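Lmo2241 protein (Listeria monocytogenes, PDB 4HAM) probably binds DNA as a transcriptional regulator of the GntR family, through a winged helix-turn-helix domain. Local coordinates at residues P14-E17 and Q18-K22; T54-K57 and A58-L62; T94-K97 and L98-I102. All blocks are in the same frame, centred on the assembly; numbering follows the deposited sequence. Where two conformers were deposited one is given.

Contact 1. Residues P14-E17 and Q18-K22; sequences PIYE and QIVQK
Gln18 reaches back along the first turn of helix 15-29 to Pro14 and Ile15. Its CB lies 3.4 Å from Ile15 O, and CG, placed anti to its own carbonyl carbon (chi1 -71°), comes 3.5 Å from Pro14 O. The chain then runs on extended, and at its tip NE2 passes Ile15 CD1 at 3.8 Å, the two side chains crossing at a slant. That amide is busy elsewhere: NE2 donates to the carbonyls of Leu13 and Asn8, which ties the lead-in loop to the start of the helix.

Pro14 is the N-cap residue, and its carbonyl accepts Gln18 N at 3.1 Å in the first i to i+4 bond of the helix. Three more such bonds follow in step, the last from Gln21 N to Glu17 O at 2.9 Å. On the flank, Val20 CG2 sits 3.3 Å from Tyr16 O and approaches the Tyr16 ring obliquely, 4.4 Å from CD1. Ile15 CG2 and Ile19 CD1 form a second apolar pair at 4.3 Å.

Ile15, Ile19 and Val20 pack against helix 52-64, on Thr54, Ala58, and Glu61 with Leu62 respectively. Gln21 instead turns to the second subunit, where its NE2 donates to Glu100 and Asp104, so the helix touches both helix 52-64 of its own winged helix-turn-helix domain and the second subunit.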
loop_
_atom_site.group_PDB
_atom_site.type_symbol
_atom_site.label_atom_id
_atom_site.label_comp_id
_atom_site.label_asym_id
_atom_site.label_seq_id
_atom_site.Cartn_x
_atom_site.Cartn_y
_atom_site.Cartn_z
ATOM N N PRO A 14 -9.966 5.775 -4.883
ATOM C CA PRO A 14 -11.320 6.343 -4.946
ATOM C C PRO A 14 -11.296 7.810 -4.542
ATOM O O PRO A 14 -10.418 8.212 -3.775
ATOM C CB PRO A 14 -12.083 5.531 -3.896
ATOM C CG PRO A 14 -11.372 4.221 -3.862
ATOM C CD PRO A 14 -9.916 4.559 -4.054
ATOM N N ILE A 15 -12.232 8.602 -5.051
ATOM C CA ILE A 15 -12.267 10.023 -4.715
ATOM C C ILE A 15 -12.295 10.256 -3.203
ATOM O O ILE A 15 -11.593 11.134 -2.708
ATOM C CB ILE A 15 -13.470 10.757 -5.370
ATOM C CG1 ILE A 15 -13.441 10.571 -6.891
ATOM C CG2 ILE A 15 -13.438 12.245 -5.032
ATOM C CD1 ILE A 15 -12.126 10.893 -7.503
ATOM N N TYR A 16 -13.093 9.485 -2.470
ATOM C CA TYR A 16 -13.203 9.732 -1.031
ATOM C C TYR A 16 -11.826 9.544 -0.363
ATOM O O TYR A 16 -11.461 10.301 0.537
ATOM C CB TYR A 16 -14.298 8.870 -0.366
ATOM C CG TYR A 16 -13.818 7.512 0.099
ATOM C CD1 TYR A 16 -13.353 7.322 1.400
ATOM C CD2 TYR A 16 -13.815 6.425 -0.764
ATOM C CE1 TYR A 16 -12.900 6.094 1.822
ATOM C CE2 TYR A 16 -13.367 5.187 -0.348
ATOM C CZ TYR A 16 -12.912 5.028 0.946
ATOM O OH TYR A 16 -12.462 3.793 1.361
ATOM N N GLU A 17 -11.065 8.562 -0.837
ATOM C CA GLU A 17 -9.754 8.274 -0.271
ATOM C C GLU A 17 -8.749 9.376 -0.592
ATOM O O GLU A 17 -7.876 9.689 0.219
ATOM C CB GLU A 17 -9.240 6.914 -0.761
ATOM C CG GLU A 17 -7.905 6.520 -0.163
ATOM C CD GLU A 17 -7.558 5.067 -0.384
ATOM O OE1 GLU A 17 -8.216 4.418 -1.225
ATOM O OE2 GLU A 17 -6.632 4.568 0.289
ATOM N N GLN A 18 -8.871 9.962 -1.779
ATOM C CA GLN A 18 -8.013 11.070 -2.171
ATOM C C GLN A 18 -8.239 12.239 -1.220
ATOM O O GLN A 18 -7.284 12.884 -0.768
ATOM C CB GLN A 18 -8.290 11.474 -3.626
ATOM C CG GLN A 18 -7.805 10.441 -4.619
ATOM C CD GLN A 18 -7.975 10.881 -6.059
ATOM O OE1 GLN A 18 -7.611 11.998 -6.421
ATOM N NE2 GLN A 18 -8.532 10.002 -6.887
ATOM N N ILE A 19 -9.510 12.484 -0.895
ATOM C CA ILE A 19 -9.866 13.537 0.056
ATOM C C ILE A 19 -9.296 13.250 1.429
ATOM O O ILE A 19 -8.707 14.135 2.054
ATOM C CB ILE A 19 -11.387 13.707 0.148
ATOM C CG1 ILE A 19 -11.916 14.196 -1.210
ATOM C CG2 ILE A 19 -11.761 14.697 1.251
ATOM C CD1 ILE A 19 -13.438 14.252 -1.270
ATOM N N VAL A 20 -9.469 12.017 1.901
ATOM C CA VAL A 20 -8.891 11.627 3.191
ATOM C C VAL A 20 -7.381 11.891 3.197
ATOM O O VAL A 20 -6.836 12.484 4.131
ATOM C CB VAL A 20 -9.132 10.134 3.494
ATOM C CG1 VAL A 20 -8.327 9.689 4.739
ATOM C CG2 VAL A 20 -10.623 9.863 3.672
ATOM N N GLN A 21 -6.705 11.472 2.136
ATOM C CA GLN A 21 -5.239 11.534 2.140
ATOM C C GLN A 21 -4.711 12.955 1.975
ATOM O O GLN A 21 -3.671 13.293 2.527
ATOM C CB GLN A 21 -4.627 10.591 1.091
ATOM C CG GLN A 21 -4.886 9.092 1.362
ATOM C CD GLN A 21 -4.151 8.586 2.600
ATOM O OE1 GLN A 21 -4.694 8.589 3.707
ATOM N NE2 GLN A 21 -2.905 8.172 2.417
ATOM N N LYS A 22 -5.429 13.797 1.231
ATOM C CA LYS A 22 -5.019 15.188 1.082
ATOM C C LYS A 22 -5.186 15.976 2.386
ATOM O O LYS A 22 -4.319 16.770 2.753
ATOM C CB LYS A 22 -5.795 15.857 -0.050
ATOM C CG LYS A 22 -5.320 15.426 -1.423
ATOM C CD LYS A 22 -4.006 16.128 -1.805
ATOM C CE LYS A 22 -3.592 15.752 -3.217
ATOM N NZ LYS A 22 -2.390 16.498 -3.693
#

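Contact 2. Residues T54-K57 and A58-L62; sequences TVSK and AYQEL
Val55 and Tyr59, one helical turn apart, lie side by side and point the same way. The methyl CG1 of Val55 sits over one face of the Tyr59 ring, 4.0 Å from CE2. This branch is anti to the backbone N (chi1 178°), which directs it along the helix to the ring. On the Tyr59 ring, CD2 comes 3.5 Å from Val55 O, the carbonyl that accepts Tyr59 N. The far end of the ring is fixed by OH, which is hydrogen-bonded to Leu39 O, while Ile41, Phe44 and Ile68 touch the Tyr59 side chain.

A polar pair occupies another flank. Ser56 puts OG beside its carbonyl carbon, near the Gln60 amide, and Gln60 leans back with CG anti to its carbonyl carbon (chi1 -72°), 3.2 Å from Ser56 O. Beyond CG the Gln60 chain is extended, and its NE2 ends 3.5 Å from Ser56 OG. A water joins them: it lies 2.9 Å from Ser56 OG and accepts a weak bond from Gln60 NE2 at 3.5 Å. Lys57 stretches out, and its ammonium makes a cation-pi contact with Tyr16. Glu61 OE1 forms a salt bridge with Arg64, and OE2 is hydrogen-bonded to Gln65; OE1 remains 6.5 Å from Lys57 NZ.

The chemistry is thus divided round helix 52-64, which from its position is probably the recognition helix of the winged helix-turn-helix and so the one likely to meet DNA. Val55 and Tyr59 bind it to the core by apolar contact and one buried phenol bond, whereas Ser56 and Gln60 keep a hydrated polar flank.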
loop_
_atom_site.group_PDB
_atom_site.type_symbol
_atom_site.label_atom_id
_atom_site.label_comp_id
_atom_site.label_asym_id
_atom_site.label_seq_id
_atom_site.Cartn_x
_atom_site.Cartn_y
_atom_site.Cartn_z
ATOM N N THR A 54 -19.943 11.551 -1.249
ATOM C CA THR A 54 -18.520 11.210 -1.312
ATOM C C THR A 54 -17.715 11.963 -0.256
ATOM O O THR A 54 -16.842 11.398 0.411
ATOM C CB THR A 54 -17.955 11.504 -2.719
ATOM O OG1 THR A 54 -18.668 10.713 -3.671
ATOM C CG2 THR A 54 -16.472 11.166 -2.805
ATOM N N VAL A 55 -18.008 13.247 -0.090
ATOM C CA VAL A 55 -17.336 14.029 0.943
ATOM C C VAL A 55 -17.702 13.537 2.352
ATOM O O VAL A 55 -16.865 13.508 3.241
ATOM C CB VAL A 55 -17.666 15.529 0.799
ATOM C CG1 VAL A 55 -17.006 16.338 1.915
ATOM C CG2 VAL A 55 -17.219 16.027 -0.579
ATOM N N SER A 56 -18.951 13.135 2.534
ATOM C CA SER A 56 -19.384 12.593 3.814
ATOM C C SER A 56 -18.610 11.317 4.144
ATOM O O SER A 56 -18.181 11.100 5.282
ATOM C CB SER A 56 -20.885 12.320 3.784
ATOM O OG SER A 56 -21.295 11.649 4.960
ATOM N N LYS A 57 -18.405 10.486 3.130
ATOM C CA LYS A 57 -17.660 9.243 3.283
ATOM C C LYS A 57 -16.208 9.520 3.706
ATOM O O LYS A 57 -15.657 8.848 4.582
ATOM C CB LYS A 57 -17.720 8.475 1.966
ATOM C CG LYS A 57 -17.186 7.060 2.002
ATOM C CD LYS A 57 -17.688 6.284 0.781
ATOM C CE LYS A 57 -16.833 5.048 0.516
ATOM N NZ LYS A 57 -16.365 4.444 1.792
ATOM N N ALA A 58 -15.598 10.527 3.084
ATOM C CA ALA A 58 -14.246 10.932 3.424
ATOM C C ALA A 58 -14.153 11.467 4.851
ATOM O O ALA A 58 -13.230 11.128 5.586
ATOM C CB ALA A 58 -13.747 12.002 2.431
ATOM N N TYR A 59 -15.098 12.313 5.230
ATOM C CA TYR A 59 -15.097 12.863 6.590
ATOM C C TYR A 59 -15.319 11.784 7.646
ATOM O O TYR A 59 -14.747 11.844 8.739
ATOM C CB TYR A 59 -16.157 13.958 6.733
ATOM C CG TYR A 59 -15.689 15.347 6.300
ATOM C CD1 TYR A 59 -16.171 16.483 6.941
ATOM C CD2 TYR A 59 -14.783 15.515 5.254
ATOM C CE1 TYR A 59 -15.770 17.749 6.562
ATOM C CE2 TYR A 59 -14.370 16.791 4.860
ATOM C CZ TYR A 59 -14.873 17.903 5.528
ATOM O OH TYR A 59 -14.483 19.176 5.174
ATOM N N GLN A 60 -16.178 10.817 7.343
ATOM C CA GLN A 60 -16.370 9.679 8.252
ATOM C C GLN A 60 -15.073 8.895 8.448
ATOM O O GLN A 60 -14.740 8.470 9.563
ATOM C CB GLN A 60 -17.456 8.734 7.735
ATOM C CG GLN A 60 -18.852 9.285 7.852
ATOM C CD GLN A 60 -19.909 8.293 7.398
ATOM O OE1 GLN A 60 -19.666 7.086 7.352
ATOM N NE2 GLN A 60 -21.088 8.802 7.047
ATOM N N GLU A 61 -14.342 8.697 7.359
ATOM C CA GLU A 61 -13.079 7.971 7.422
ATOM C C GLU A 61 -12.011 8.789 8.162
ATOM O O GLU A 61 -11.252 8.249 8.975
ATOM C CB GLU A 61 -12.609 7.573 6.020
ATOM C CG GLU A 61 -11.281 6.819 6.000
ATOM C CD GLU A 61 -11.323 5.517 6.799
ATOM O OE1 GLU A 61 -12.414 4.899 6.918
ATOM O OE2 GLU A 61 -10.253 5.104 7.305
ATOM N N LEU A 62 -11.982 10.093 7.903
ATOM C CA LEU A 62 -11.098 10.989 8.644
ATOM C C LEU A 62 -11.398 10.989 10.156
ATOM O O LEU A 62 -10.483 11.011 10.964
ATOM C CB LEU A 62 -11.182 12.413 8.095
ATOM C CG LEU A 62 -10.434 12.625 6.777
ATOM C CD1 LEU A 62 -10.923 13.888 6.085
ATOM C CD2 LEU A 62 -8.940 12.701 7.062
HETATM O O HOH W 1 -20.238 12.137 7.627
#

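Contact 3. Residues T94-K97 and L98-I102; sequences TRTK and LKETI. With SO4 (sulfate ion), chain B.
Thr101 OG1 donates to Lys97 O at 2.6 Å, and Thr101 N reaches the same oxygen at 3.0 Å. The two donors arrive from opposite faces of the carbonyl plane, tilted 28° for the hydroxyl and 31° for the amide, so one oxygen is gripped twice by one residue. The hydroxyl gets there because OG1 is anti to the carbonyl carbon of Thr101 (chi1 -58°) and leans back over the preceding turn. Thr96 uses its hydroxyl differently: OG1 donates to sulfate O2 at 2.7 Å, with its methyl CG2 3.8 Å from sulfate O3. Glu100 folds its CG close over Thr96 O, at 3.4 Å, beside the backbone bond that Glu100 N makes to this oxygen at 2.9 Å.

These turns belong to helix 88-107, a long helix that lies apart from the winged helix-turn-helix domain and packs against the other subunit of the dimer. Together with helix 112-127 and their counterparts in the second subunit, it probably makes up the four-helix bundle of this protein.

Farther out, the sulfate, probably taken up from the crystallisation liquor, is also hydrogen-bonded to Ser11 OG and Gln12 N of the second subunit, and therefore bridges the two chains. Weakly, Thr96 OG1 is bonded to Ala92 O as well. Lys99 extends in full to form a salt bridge with Asp125 of the second subunit. Against the second subunit, Thr94 packs on Leu105, Arg95 on Tyr122 and Ile102 on Ile126. The hydroxyl of Thr94 is held within its own helix by Lys90 O.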
loop_
_atom_site.group_PDB
_atom_site.type_symbol
_atom_site.label_atom_id
_atom_site.label_comp_id
_atom_site.label_asym_id
_atom_site.label_seq_id
_atom_site.Cartn_x
_atom_site.Cartn_y
_atom_site.Cartn_z
ATOM N N THR A 94 -0.281 -0.503 8.607
ATOM C CA THR A 94 0.458 0.360 7.698
ATOM C C THR A 94 1.849 -0.198 7.449
ATOM O O THR A 94 2.351 -0.147 6.327
ATOM C CB THR A 94 0.527 1.810 8.224
ATOM O OG1 THR A 94 -0.801 2.294 8.465
ATOM C CG2 THR A 94 1.193 2.715 7.186
ATOM N N ARG A 95 2.464 -0.769 8.484
ATOM C CA ARG A 95 3.745 -1.461 8.314
ATOM C C ARG A 95 3.631 -2.650 7.363
ATOM O O ARG A 95 4.533 -2.914 6.567
ATOM C CB ARG A 95 4.323 -1.901 9.672
ATOM C CG ARG A 95 4.892 -0.745 10.488
ATOM C CD ARG A 95 5.731 -1.244 11.657
ATOM N NE ARG A 95 4.916 -1.967 12.618
ATOM C CZ ARG A 95 4.459 -1.445 13.751
ATOM N NH1 ARG A 95 3.715 -2.184 14.558
ATOM N NH2 ARG A 95 4.744 -0.190 14.071
ATOM N N THR A 96 2.530 -3.383 7.454
ATOM C CA THR A 96 2.288 -4.481 6.516
ATOM C C THR A 96 2.192 -3.943 5.086
ATOM O O THR A 96 2.759 -4.521 4.158
ATOM C CB THR A 96 1.019 -5.266 6.885
ATOM O OG1 THR A 96 1.252 -5.966 8.107
ATOM C CG2 THR A 96 0.668 -6.290 5.796
ATOM N N LYS A 97 1.511 -2.813 4.915
ATOM C CA LYS A 97 1.397 -2.204 3.591
ATOM C C LYS A 97 2.759 -1.792 3.050
ATOM O O LYS A 97 3.007 -1.894 1.854
ATOM C CB LYS A 97 0.464 -1.001 3.611
ATOM C CG LYS A 97 -1.004 -1.358 3.810
ATOM C CD LYS A 97 -1.847 -0.102 3.947
ATOM C CE LYS A 97 -3.215 -0.402 4.541
ATOM N NZ LYS A 97 -3.924 0.866 4.886
ATOM N N LEU A 98 3.636 -1.316 3.934
ATOM C CA LEU A 98 4.991 -0.970 3.535
ATOM C C LEU A 98 5.729 -2.215 3.060
ATOM O O LEU A 98 6.409 -2.206 2.024
ATOM C CB LEU A 98 5.759 -0.337 4.703
ATOM C CG LEU A 98 7.166 0.109 4.298
ATOM C CD1 LEU A 98 7.071 1.157 3.195
ATOM C CD2 LEU A 98 7.953 0.653 5.473
ATOM N N LYS A 99 5.589 -3.294 3.817
ATOM C CA LYS A 99 6.280 -4.526 3.463
ATOM C C LYS A 99 5.839 -5.039 2.090
ATOM O O LYS A 99 6.681 -5.361 1.241
ATOM C CB LYS A 99 6.099 -5.605 4.537
ATOM C CG LYS A 99 6.859 -6.861 4.194
ATOM C CD LYS A 99 7.022 -7.786 5.378
ATOM C CE LYS A 99 7.978 -8.901 5.004
ATOM N NZ LYS A 99 8.085 -9.925 6.081
ATOM N N GLU A 100 4.527 -5.085 1.879
ATOM C CA GLU A 100 3.966 -5.582 0.633
ATOM C C GLU A 100 4.391 -4.713 -0.557
ATOM O O GLU A 100 4.670 -5.226 -1.642
ATOM C CB GLU A 100 2.443 -5.684 0.741
ATOM C CG GLU A 100 1.959 -6.741 1.747
ATOM C CD GLU A 100 2.345 -8.167 1.350
ATOM O OE1 GLU A 100 2.544 -8.429 0.142
ATOM O OE2 GLU A 100 2.453 -9.035 2.244
ATOM N N THR A 101 4.466 -3.406 -0.331
ATOM C CA THR A 101 4.841 -2.460 -1.373
ATOM C C THR A 101 6.304 -2.647 -1.751
ATOM O O THR A 101 6.666 -2.635 -2.931
ATOM C CB THR A 101 4.611 -1.011 -0.914
ATOM O OG1 THR A 101 3.232 -0.848 -0.561
ATOM C CG2 THR A 101 4.962 -0.044 -2.032
ATOM N N ILE A 102 7.144 -2.826 -0.741
ATOM C CA ILE A 102 8.548 -3.120 -0.987
ATOM C C ILE A 102 8.721 -4.427 -1.766
ATOM O O ILE A 102 9.511 -4.486 -2.712
ATOM C CB ILE A 102 9.337 -3.135 0.319
ATOM C CG1 ILE A 102 9.474 -1.695 0.837
ATOM C CG2 ILE A 102 10.709 -3.804 0.130
ATOM C CD1 ILE A 102 10.066 -1.599 2.212
HETATM S S SO4 B . -2.241 -7.374 8.930
HETATM O O1 SO4 B . -2.680 -8.194 10.059
HETATM O O2 SO4 B . -1.095 -6.561 9.330
HETATM O O3 SO4 B . -1.856 -8.241 7.822
HETATM O O4 SO4 B . -3.333 -6.503 8.508
#

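How the contacts relate
From the N terminus the three contacts follow one another in series, each within a single helix, so none closes a long loop and none nests in or crosses another. Contact 1 lies at the start of helix 15-29 and contact 2 on helix 52-64. Their centres are 8 Å apart and they touch directly, Tyr16 O meeting Ala58 CB at 3.4 Å, which joins the two helices within the GntR-family domain. Contact 3, on helix 88-107, stands apart, its centre about 19 Å from that of contact 1 and 24 Å from that of contact 2. It is linked to contact 1 of the other chain across the dimer interface.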